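Local coordinates for protein Co-type Nitrile Hydratase beta subunit (Pseudomonas putida, PDB 3QYH) that is the beta subunit of a cobalt-type nitrile hydratase, which probably hydrates nitriles to amides at a cobalt ion bound beside it, at residues I163-F168 / Q183-V188; R149-T154 / I207-W212; R128-V133 / L211-L216. All blocks are in the same frame, centred on the assembly; numbering follows the deposited sequence.

Contact 1: residues I163-F168 / Q183-V188; sequences IDHGVF and QHVYTV
Ile163 and Thr187 form an antiparallel hydrogen-bonded pair in which Thr187 N donates to Ile163 O at 2.9 Å, while the return bond from Ile163 N is weak. Their beta-branched side chains suit a strand and lie side by side. Asp164 projects from the opposite face of the sheet and sits across from Tyr186 in a non-hydrogen-bonded pair. With CG anti to the backbone N (chi1 175°), its carboxylate reaches His184: OD1 receives ND1-H on its syn lone pair at 2.8 Å, within the imidazole plane. The same OD1 accepts Gly166 N, also at 2.8 Å, from the anti side, tilted out of the carboxylate plane, closing an Asx turn. Replacing Asp164 with an alanine would probably leave His184 ND1 and Gly166 N without their shared acceptor and the imidazole freer to turn.

The turn lies within a beta bulge that shifts the register by one between Asp164 and Val167, in an antiparallel sheet consistent with this family's SH3-like fold. His165 N bonds to Val185 O. In the ring plane, His165 NE2 donates to Thr187 OG1 at 2.7 Å; that hydroxyl also bonds to Asp210. Ile163 CG2 lies over one face of the His165 ring. Gly166 has a positive phi (94°), where a CB would strike the preceding carbonyl oxygen; its own O accepts Val185 N. Val167 lays CG2 3.5 Å above the plane of the His184 ring, a CH-pi contact. Phe168 pairs with Gln183 through two backbone bonds, and its CD2 meets Val185 CG2 at 3.8 Å, crossing at about a right angle.

Contact 2: residues R149-T154 / I207-W212; sequences RMPRYT and IRVDLW
Tyr153 and Val209 meet where the phenol comes down on the strand: Tyr153 OH lies 3.5 Å from Val209 CG2, while Ile207 CG2 approaches the same ring obliquely. Over one face of that ring, offset toward its rim, sits Thr154 CG2, 3.5 Å above the plane. The second flat group, the indole of Trp212, takes an oblique contact from the aliphatic root of Arg149, with Arg149 CB 3.5 Å from Trp212 CZ3. The two side chains run alongside, but only CB and CG touch the indole; the guanidinium leads away, its plane 83° from that of the ring. Trp212 NE1 bonds Val169 O.

Between the two aromatic residues the contact is purely apolar. Leu211 CD2 comes within 4.0 Å of Met150 CA, and Pro151 CD slides past Val209 CG1. Thr154 meets Val209 tip to tip, Thr154 CG2 lying 3.9 Å from Val209 CG2. That methyl can face the strand because the hydroxyl is placed between the backbone N and the carbonyl carbon (chi1 69°), from where OG1 donates to Pro151 O at 2.8 Å. Thr154 N joins it on the same carbonyl, pinning the short 3-10 turn 152-154. No hydrogen bond crosses to the strand, whose backbone is engaged with strand 183-191 and, over Ile207 to Val209, with a parallel strand of the partner chain.

Two polar ends, those of Tyr153 and Arg149, turn to that chain: Tyr153 OH bonds an acidic side chain there. Arg149, bent at chi2 and chi3, bonds a modified side chain of the partner, and its own side chain lies about 5 Å from the cobalt(III) ion. This is consistent with the nitrile hydratase metal site, where beta-subunit arginines hold the oxidised cysteine ligands of the alpha subunit.

Contact 3: residues R128-V133 / L211-L216; sequences RARFAV and LWDDYL
Arg130 takes hold of Asp213 through a side-on salt bridge. Arg130 NE lies 2.7 Å from Asp213 OD1, which it meets on the syn lone pair and in the guanidinium plane, while NH2 adds a weak bond to the same oxygen. The other carboxylate oxygen, Asp213 OD2, accepts the backbone N of Arg130 at 3.0 Å in a nearly straight bond (178°), and it also bonds Tyr186 OH. Asp213 swings its carboxylate away from its own backbone N (chi1 -171°), one oxygen to the arginine's main chain and the other to its side chain.

Arg130 NH2 makes further bonds to two main-chain carbonyls, Leu216 O at 2.8 Å and Asp213 O at 2.9 Å, coming from above both carbonyl planes. The second carbonyl takes Leu216 N from its opposite face. These acceptors belong to the short 3-10 turn 213-215 and the strand after it, an order known from SH3 folds, where a 3-10 turn precedes the last strand. Arginine suits the place because NE can bind the carboxylate while NH2 reaches the two carbonyls and NH1 a water.

That water, 2.9 Å from Arg130 NH1, donates in turn to the carbonyl of Leu216.

The one apolar contact is Phe131 CE2 on Leu216 CB, 3.8 Å. The same ring also places CZ over the guanidinium of Arg130 and has Asp213 O at its edge, in plane.

In the fold
All three contacts belong to the SH3-like part of the chain and meet around strands 183-191 and 206-212. Contact 1 is the strand-to-strand pairing itself, partly buried, a backbone ladder supplemented by histidine side-chain bonds. Contact 2 lies fully buried and nearer the chain's centre, apolar across its seam, with two polar ends serving the partner chain and the metal site. Contact 3, farthest from the chain's centre, is partly buried: an exposed arginine bound to a buried aspartate and to main-chain carbonyls. Contacts 2 and 3 share Leu211 and Trp212 and are tied by Arg149 N to Tyr215 OH. Between contacts 1 and 3, Gln183 OE1 accepts the backbone N of Asp214.

Contact 1: residues I163-F168 / Q183-V188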
loop_
_atom_site.group_PDB
_atom_site.type_symbol
_atom_site.label_atom_id
_atom_site.label_comp_id
_atom_site.label_asym_id
_atom_site.label_seq_id
_atom_site.Cartn_x
_atom_site.Cartn_y
_atom_site.Cartn_z
ATOM N N ILE B 163 -17.993 -2.353 -7.087
ATOM C CA ILE B 163 -17.361 -3.650 -7.337
ATOM C C ILE B 163 -17.554 -4.564 -6.145
ATOM O O ILE B 163 -17.359 -4.145 -4.998
ATOM C CB ILE B 163 -15.822 -3.542 -7.539
ATOM C CG1 ILE B 163 -15.461 -2.512 -8.597
ATOM C CG2 ILE B 163 -15.218 -4.924 -7.859
ATOM C CD1 ILE B 163 -13.961 -2.251 -8.718
ATOM N N ASP B 164 -17.903 -5.820 -6.403
ATOM C CA ASP B 164 -17.835 -6.840 -5.359
ATOM C C ASP B 164 -16.588 -7.674 -5.659
ATOM O O ASP B 164 -16.538 -8.358 -6.672
ATOM C CB ASP B 164 -19.100 -7.713 -5.381
ATOM C CG ASP B 164 -19.044 -8.871 -4.416
ATOM O OD1 ASP B 164 -17.987 -9.111 -3.780
ATOM O OD2 ASP B 164 -20.085 -9.553 -4.286
ATOM N N HIS B 165 -15.581 -7.614 -4.794
ATOM C CA HIS B 165 -14.315 -8.313 -5.048
ATOM C C HIS B 165 -14.310 -9.772 -4.624
ATOM O O HIS B 165 -13.332 -10.488 -4.862
ATOM C CB HIS B 165 -13.153 -7.576 -4.366
ATOM C CG HIS B 165 -12.911 -6.212 -4.916
ATOM N ND1 HIS B 165 -12.235 -5.996 -6.101
ATOM C CD2 HIS B 165 -13.260 -4.986 -4.453
ATOM C CE1 HIS B 165 -12.182 -4.701 -6.346
ATOM N NE2 HIS B 165 -12.795 -4.065 -5.360
ATOM N N GLY B 166 -15.382 -10.228 -3.984
ATOM C CA GLY B 166 -15.410 -11.577 -3.446
ATOM C C GLY B 166 -14.989 -11.609 -1.991
ATOM O O GLY B 166 -14.963 -10.575 -1.317
ATOM N N VAL B 167 -14.631 -12.787 -1.514
ATOM C CA VAL B 167 -14.451 -13.038 -0.099
ATOM C C VAL B 167 -13.006 -12.873 0.367
ATOM O O VAL B 167 -12.089 -13.400 -0.254
ATOM C CB VAL B 167 -14.939 -14.459 0.264
ATOM C CG1 VAL B 167 -14.622 -14.790 1.723
ATOM C CG2 VAL B 167 -16.434 -14.584 0.000
ATOM N N PHE B 168 -12.818 -12.174 1.489
ATOM C CA PHE B 168 -11.488 -11.926 2.054
ATOM C C PHE B 168 -11.489 -12.065 3.565
ATOM O O PHE B 168 -12.531 -11.924 4.218
ATOM C CB PHE B 168 -11.013 -10.515 1.686
ATOM C CG PHE B 168 -10.685 -10.356 0.229
ATOM C CD1 PHE B 168 -9.396 -10.560 -0.228
ATOM C CD2 PHE B 168 -11.675 -10.031 -0.687
ATOM C CE1 PHE B 168 -9.082 -10.421 -1.597
ATOM C CE2 PHE B 168 -11.386 -9.910 -2.041
ATOM C CZ PHE B 168 -10.084 -10.107 -2.496
ATOM N N GLN B 183 -15.460 -12.545 4.635
ATOM C CA GLN B 183 -16.693 -11.947 4.148
ATOM C C GLN B 183 -16.340 -11.147 2.909
ATOM O O GLN B 183 -15.157 -10.985 2.576
ATOM C CB GLN B 183 -17.335 -11.048 5.225
ATOM C CG GLN B 183 -16.453 -9.858 5.646
ATOM C CD GLN B 183 -17.079 -8.981 6.725
ATOM O OE1 GLN B 183 -18.257 -8.611 6.644
ATOM N NE2 GLN B 183 -16.290 -8.638 7.747
ATOM N N HIS B 184 -17.360 -10.660 2.211
ATOM C CA HIS B 184 -17.142 -9.889 1.010
ATOM C C HIS B 184 -16.525 -8.515 1.261
ATOM O O HIS B 184 -16.775 -7.869 2.299
ATOM C CB HIS B 184 -18.445 -9.750 0.223
ATOM C CG HIS B 184 -18.823 -10.991 -0.524
ATOM N ND1 HIS B 184 -18.671 -11.113 -1.887
ATOM C CD2 HIS B 184 -19.299 -12.180 -0.086
ATOM C CE1 HIS B 184 -19.077 -12.315 -2.265
ATOM N NE2 HIS B 184 -19.454 -12.983 -1.192
ATOM N N VAL B 185 -15.723 -8.083 0.294
ATOM C CA VAL B 185 -15.161 -6.738 0.270
ATOM C C VAL B 185 -15.662 -6.063 -0.992
ATOM O O VAL B 185 -15.644 -6.664 -2.080
ATOM C CB VAL B 185 -13.614 -6.785 0.256
ATOM C CG1 VAL B 185 -13.036 -5.404 -0.025
ATOM C CG2 VAL B 185 -13.091 -7.345 1.578
ATOM N N TYR B 186 -16.135 -4.831 -0.863
ATOM C CA TYR B 186 -16.664 -4.099 -2.007
ATOM C C TYR B 186 -15.861 -2.825 -2.184
ATOM O O TYR B 186 -15.421 -2.226 -1.199
ATOM C CB TYR B 186 -18.124 -3.694 -1.762
ATOM C CG TYR B 186 -19.051 -4.807 -1.294
ATOM C CD1 TYR B 186 -19.208 -5.097 0.060
ATOM C CD2 TYR B 186 -19.794 -5.552 -2.214
ATOM C CE1 TYR B 186 -20.055 -6.110 0.480
ATOM C CE2 TYR B 186 -20.649 -6.558 -1.799
ATOM C CZ TYR B 186 -20.781 -6.833 -0.464
ATOM O OH TYR B 186 -21.619 -7.828 -0.033
ATOM N N THR B 187 -15.678 -2.384 -3.421
ATOM C CA THR B 187 -15.327 -0.978 -3.627
ATOM C C THR B 187 -16.599 -0.134 -3.601
ATOM O O THR B 187 -17.567 -0.428 -4.318
ATOM C CB THR B 187 -14.591 -0.717 -4.949
ATOM O OG1 THR B 187 -13.365 -1.449 -4.960
ATOM C CG2 THR B 187 -14.257 0.787 -5.082
ATOM N N VAL B 188 -16.598 0.902 -2.766
ATOM C CA VAL B 188 -17.757 1.769 -2.629
ATOM C C VAL B 188 -17.380 3.158 -3.089
ATOM O O VAL B 188 -16.341 3.668 -2.689
ATOM C CB VAL B 188 -18.230 1.840 -1.181
ATOM C CG1 VAL B 188 -19.396 2.835 -1.048
ATOM C CG2 VAL B 188 -18.621 0.455 -0.670
#

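Contact 2: residues R149-T154 / I207-W212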
loop_
_atom_site.group_PDB
_atom_site.type_symbol
_atom_site.label_atom_id
_atom_site.label_comp_id
_atom_site.label_asym_id
_atom_site.label_seq_id
_atom_site.Cartn_x
_atom_site.Cartn_y
_atom_site.Cartn_z
ATOM N N ARG B 149 -10.470 -1.145 9.192
ATOM C CA ARG B 149 -10.066 -0.555 7.911
ATOM C C ARG B 149 -11.102 0.396 7.318
ATOM O O ARG B 149 -11.014 0.727 6.133
ATOM C CB ARG B 149 -9.718 -1.648 6.870
ATOM C CG ARG B 149 -8.595 -2.589 7.308
ATOM C CD ARG B 149 -7.269 -1.818 7.516
ATOM N NE ARG B 149 -6.683 -1.440 6.240
ATOM C CZ ARG B 149 -5.573 -0.729 6.096
ATOM N NH1 ARG B 149 -4.896 -0.278 7.155
ATOM N NH2 ARG B 149 -5.137 -0.478 4.877
ATOM N N MET B 150 -12.071 0.832 8.124
ATOM C CA MET B 150 -13.006 1.864 7.690
ATOM C C MET B 150 -12.492 3.211 8.124
ATOM O O MET B 150 -12.520 3.530 9.321
ATOM C CB MET B 150 -14.447 1.640 8.238
ATOM C CG MET B 150 -14.580 1.321 9.714
ATOM S SD MET B 150 -16.244 1.813 10.331
ATOM C CE MET B 150 -17.289 0.614 9.506
ATOM N N PRO B 151 -11.988 4.005 7.169
ATOM C CA PRO B 151 -11.402 5.281 7.590
ATOM C C PRO B 151 -12.452 6.167 8.250
ATOM O O PRO B 151 -13.638 6.097 7.904
ATOM C CB PRO B 151 -10.935 5.917 6.286
ATOM C CG PRO B 151 -10.747 4.728 5.313
ATOM C CD PRO B 151 -11.878 3.778 5.714
ATOM N N ARG B 152 -12.012 6.994 9.191
ATOM C CA ARG B 152 -12.921 7.892 9.887
ATOM C C ARG B 152 -13.708 8.741 8.899
ATOM O O ARG B 152 -14.899 8.968 9.098
ATOM C CB ARG B 152 -12.146 8.800 10.835
ATOM C CG ARG B 152 -12.709 8.795 12.233
ATOM C CD ARG B 152 -11.806 9.485 13.276
ATOM N NE ARG B 152 -12.645 10.125 14.293
ATOM C CZ ARG B 152 -12.198 10.925 15.263
ATOM N NH1 ARG B 152 -13.054 11.461 16.138
ATOM N NH2 ARG B 152 -10.903 11.194 15.362
ATOM N N TYR B 153 -13.053 9.194 7.825
ATOM C CA TYR B 153 -13.710 10.101 6.878
ATOM C C TYR B 153 -14.906 9.487 6.129
ATOM O O TYR B 153 -15.682 10.213 5.507
ATOM C CB TYR B 153 -12.700 10.738 5.894
ATOM C CG TYR B 153 -12.198 9.819 4.782
ATOM C CD1 TYR B 153 -10.971 9.148 4.903
ATOM C CD2 TYR B 153 -12.941 9.633 3.613
ATOM C CE1 TYR B 153 -10.506 8.291 3.882
ATOM C CE2 TYR B 153 -12.481 8.807 2.588
ATOM C CZ TYR B 153 -11.271 8.134 2.729
ATOM O OH TYR B 153 -10.836 7.315 1.703
ATOM N N THR B 154 -15.050 8.164 6.186
ATOM C CA THR B 154 -16.159 7.491 5.505
ATOM C C THR B 154 -17.355 7.195 6.423
ATOM O O THR B 154 -18.447 6.879 5.944
ATOM C CB THR B 154 -15.724 6.129 4.873
ATOM O OG1 THR B 154 -15.429 5.193 5.905
ATOM C CG2 THR B 154 -14.516 6.281 3.936
ATOM N N ILE B 207 -14.494 9.420 -4.699
ATOM C CA ILE B 207 -13.521 8.727 -3.867
ATOM C C ILE B 207 -14.020 7.321 -3.703
ATOM O O ILE B 207 -15.164 7.110 -3.284
ATOM C CB ILE B 207 -13.394 9.377 -2.470
ATOM C CG1 ILE B 207 -12.875 10.811 -2.577
ATOM C CG2 ILE B 207 -12.435 8.562 -1.603
ATOM C CD1 ILE B 207 -13.946 11.843 -3.012
ATOM N N ARG B 208 -13.192 6.355 -4.078
ATOM C CA ARG B 208 -13.547 4.963 -3.938
ATOM C C ARG B 208 -12.783 4.391 -2.752
ATOM O O ARG B 208 -11.604 4.687 -2.561
ATOM C CB ARG B 208 -13.270 4.202 -5.248
ATOM C CG ARG B 208 -14.317 4.553 -6.321
ATOM C CD ARG B 208 -14.086 3.931 -7.689
ATOM N NE ARG B 208 -15.192 4.306 -8.578
ATOM C CZ ARG B 208 -15.634 3.564 -9.583
ATOM N NH1 ARG B 208 -15.067 2.393 -9.857
ATOM N NH2 ARG B 208 -16.657 4.000 -10.307
ATOM N N VAL B 209 -13.474 3.589 -1.952
ATOM C CA VAL B 209 -12.879 2.990 -0.760
ATOM C C VAL B 209 -13.268 1.520 -0.680
ATOM O O VAL B 209 -14.418 1.164 -0.953
ATOM C CB VAL B 209 -13.372 3.720 0.530
ATOM C CG1 VAL B 209 -12.581 3.259 1.758
ATOM C CG2 VAL B 209 -13.274 5.251 0.373
ATOM N N ASP B 210 -12.338 0.660 -0.268
ATOM C CA ASP B 210 -12.667 -0.751 -0.144
ATOM C C ASP B 210 -13.113 -1.130 1.266
ATOM O O ASP B 210 -12.373 -0.954 2.240
ATOM C CB ASP B 210 -11.503 -1.631 -0.626
ATOM C CG ASP B 210 -11.181 -1.409 -2.095
ATOM O OD1 ASP B 210 -10.084 -1.821 -2.539
ATOM O OD2 ASP B 210 -12.030 -0.810 -2.805
ATOM N N LEU B 211 -14.325 -1.663 1.365
ATOM C CA LEU B 211 -14.975 -1.803 2.657
ATOM C C LEU B 211 -15.576 -3.191 2.798
ATOM O O LEU B 211 -16.108 -3.741 1.831
ATOM C CB LEU B 211 -16.056 -0.735 2.802
ATOM C CG LEU B 211 -15.496 0.688 2.882
ATOM C CD1 LEU B 211 -16.594 1.708 2.684
ATOM C CD2 LEU B 211 -14.749 0.945 4.222
ATOM N N TRP B 212 -15.477 -3.753 3.998
ATOM C CA TRP B 212 -15.985 -5.083 4.266
ATOM C C TRP B 212 -17.499 -5.064 4.460
ATOM O O TRP B 212 -18.069 -4.060 4.884
ATOM C CB TRP B 212 -15.295 -5.675 5.488
ATOM C CG TRP B 212 -13.923 -6.289 5.201
ATOM C CD1 TRP B 212 -13.610 -7.625 5.160
ATOM C CD2 TRP B 212 -12.706 -5.587 4.921
ATOM N NE1 TRP B 212 -12.275 -7.787 4.873
ATOM C CE2 TRP B 212 -11.698 -6.551 4.729
ATOM C CE3 TRP B 212 -12.366 -4.235 4.827
ATOM C CZ2 TRP B 212 -10.380 -6.204 4.440
ATOM C CZ3 TRP B 212 -11.053 -3.901 4.548
ATOM C CH2 TRP B 212 -10.079 -4.875 4.371
#

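Contact 3: residues R128-V133 / L211-L216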
loop_
_atom_site.group_PDB
_atom_site.type_symbol
_atom_site.label_atom_id
_atom_site.label_comp_id
_atom_site.label_asym_id
_atom_site.label_seq_id
_atom_site.Cartn_x
_atom_site.Cartn_y
_atom_site.Cartn_z
ATOM N N ARG B 128 -22.185 -14.632 3.164
ATOM C CA ARG B 128 -22.802 -14.301 1.886
ATOM C C ARG B 128 -22.799 -12.789 1.656
ATOM O O ARG B 128 -22.883 -12.003 2.592
ATOM C CB ARG B 128 -24.251 -14.825 1.849
ATOM C CG ARG B 128 -25.107 -14.236 2.995
ATOM C CD ARG B 128 -26.661 -14.396 2.950
ATOM N NE ARG B 128 -27.228 -13.628 1.894
ATOM C CZ ARG B 128 -27.944 -12.516 1.784
ATOM N NH1 ARG B 128 -28.132 -12.216 0.522
ATOM N NH2 ARG B 128 -28.481 -11.753 2.735
ATOM N N ALA B 129 -22.718 -12.379 0.398
ATOM C CA ALA B 129 -22.762 -10.967 0.062
ATOM C C ALA B 129 -24.178 -10.438 0.279
ATOM O O ALA B 129 -25.137 -11.013 -0.232
ATOM C CB ALA B 129 -22.334 -10.758 -1.380
ATOM N N ARG B 130 -24.309 -9.359 1.051
ATOM C CA ARG B 130 -25.607 -8.714 1.238
ATOM C C ARG B 130 -25.870 -7.666 0.171
ATOM O O ARG B 130 -27.003 -7.248 -0.010
ATOM C CB ARG B 130 -25.684 -8.039 2.610
ATOM C CG ARG B 130 -25.763 -8.985 3.774
ATOM C CD ARG B 130 -26.004 -8.168 5.050
ATOM N NE ARG B 130 -24.847 -7.337 5.370
ATOM C CZ ARG B 130 -24.880 -6.243 6.128
ATOM N NH1 ARG B 130 -26.030 -5.800 6.637
ATOM N NH2 ARG B 130 -23.758 -5.579 6.366
ATOM N N PHE B 131 -24.826 -7.219 -0.524
ATOM C CA PHE B 131 -24.976 -6.121 -1.468
ATOM C C PHE B 131 -24.582 -6.482 -2.911
ATOM O O PHE B 131 -23.745 -7.344 -3.157
ATOM C CB PHE B 131 -24.192 -4.893 -0.974
ATOM C CG PHE B 131 -24.449 -4.567 0.471
ATOM C CD1 PHE B 131 -25.642 -3.992 0.862
ATOM C CD2 PHE B 131 -23.516 -4.880 1.439
ATOM C CE1 PHE B 131 -25.892 -3.726 2.200
ATOM C CE2 PHE B 131 -23.764 -4.604 2.782
ATOM C CZ PHE B 131 -24.957 -4.026 3.152
ATOM N N ALA B 132 -25.183 -5.786 -3.861
ATOM C CA ALA B 132 -24.878 -5.995 -5.261
ATOM C C ALA B 132 -24.362 -4.685 -5.805
ATOM O O ALA B 132 -24.668 -3.625 -5.252
ATOM C CB ALA B 132 -26.134 -6.413 -6.005
ATOM N N VAL B 133 -23.596 -4.721 -6.895
ATOM C CA VAL B 133 -23.169 -3.446 -7.436
ATOM C C VAL B 133 -24.388 -2.626 -7.852
ATOM O O VAL B 133 -25.382 -3.179 -8.324
ATOM C CB VAL B 133 -22.043 -3.531 -8.538
ATOM C CG1 VAL B 133 -21.328 -4.864 -8.537
ATOM C CG2 VAL B 133 -22.492 -3.053 -9.886
ATOM N N LEU B 211 -14.325 -1.663 1.365
ATOM C CA LEU B 211 -14.975 -1.803 2.657
ATOM C C LEU B 211 -15.576 -3.191 2.798
ATOM O O LEU B 211 -16.108 -3.741 1.831
ATOM C CB LEU B 211 -16.056 -0.735 2.802
ATOM C CG LEU B 211 -15.496 0.688 2.882
ATOM C CD1 LEU B 211 -16.594 1.708 2.684
ATOM C CD2 LEU B 211 -14.749 0.945 4.222
ATOM N N TRP B 212 -15.477 -3.753 3.998
ATOM C CA TRP B 212 -15.985 -5.083 4.266
ATOM C C TRP B 212 -17.499 -5.064 4.460
ATOM O O TRP B 212 -18.069 -4.060 4.884
ATOM C CB TRP B 212 -15.295 -5.675 5.488
ATOM C CG TRP B 212 -13.923 -6.289 5.201
ATOM C CD1 TRP B 212 -13.610 -7.625 5.160
ATOM C CD2 TRP B 212 -12.706 -5.587 4.921
ATOM N NE1 TRP B 212 -12.275 -7.787 4.873
ATOM C CE2 TRP B 212 -11.698 -6.551 4.729
ATOM C CE3 TRP B 212 -12.366 -4.235 4.827
ATOM C CZ2 TRP B 212 -10.380 -6.204 4.440
ATOM C CZ3 TRP B 212 -11.053 -3.901 4.548
ATOM C CH2 TRP B 212 -10.079 -4.875 4.371
ATOM N N ASP B 213 -18.143 -6.178 4.135
ATOM C CA ASP B 213 -19.603 -6.286 4.128
ATOM C C ASP B 213 -20.228 -5.781 5.430
ATOM O O ASP B 213 -21.135 -4.946 5.401
ATOM C CB ASP B 213 -20.024 -7.743 3.866
ATOM C CG ASP B 213 -21.511 -7.888 3.624
ATOM O OD1 ASP B 213 -22.273 -7.643 4.568
ATOM O OD2 ASP B 213 -21.914 -8.253 2.489
ATOM N N ASP B 214 -19.750 -6.266 6.573
ATOM C CA ASP B 214 -20.367 -5.831 7.824
ATOM C C ASP B 214 -19.936 -4.442 8.312
ATOM O O ASP B 214 -20.274 -4.059 9.422
ATOM C CB ASP B 214 -20.266 -6.892 8.937
ATOM C CG ASP B 214 -18.854 -7.085 9.454
ATOM O OD1 ASP B 214 -17.934 -6.345 9.038
ATOM O OD2 ASP B 214 -18.658 -7.994 10.283
ATOM N N TYR B 215 -19.207 -3.693 7.480
ATOM C CA TYR B 215 -18.945 -2.276 7.746
ATOM C C TYR B 215 -20.143 -1.465 7.267
ATOM O O TYR B 215 -20.231 -0.260 7.519
ATOM C CB TYR B 215 -17.735 -1.784 6.948
ATOM C CG TYR B 215 -16.355 -2.182 7.439
ATOM C CD1 TYR B 215 -16.175 -3.059 8.508
ATOM C CD2 TYR B 215 -15.224 -1.685 6.792
ATOM C CE1 TYR B 215 -14.873 -3.405 8.939
ATOM C CE2 TYR B 215 -13.939 -2.029 7.195
ATOM C CZ TYR B 215 -13.761 -2.880 8.262
ATOM O OH TYR B 215 -12.452 -3.197 8.612
ATOM N N LEU B 216 -21.056 -2.120 6.553
ATOM C CA LEU B 216 -22.090 -1.406 5.796
ATOM C C LEU B 216 -23.514 -1.760 6.213
ATOM O O LEU B 216 -23.747 -2.800 6.832
ATOM C CB LEU B 216 -21.933 -1.680 4.297
ATOM C CG LEU B 216 -20.545 -1.482 3.693
ATOM C CD1 LEU B 216 -20.509 -1.992 2.264
ATOM C CD2 LEU B 216 -20.127 -0.008 3.756
HETATM O O HOH W 1 -25.440 -3.824 8.657
#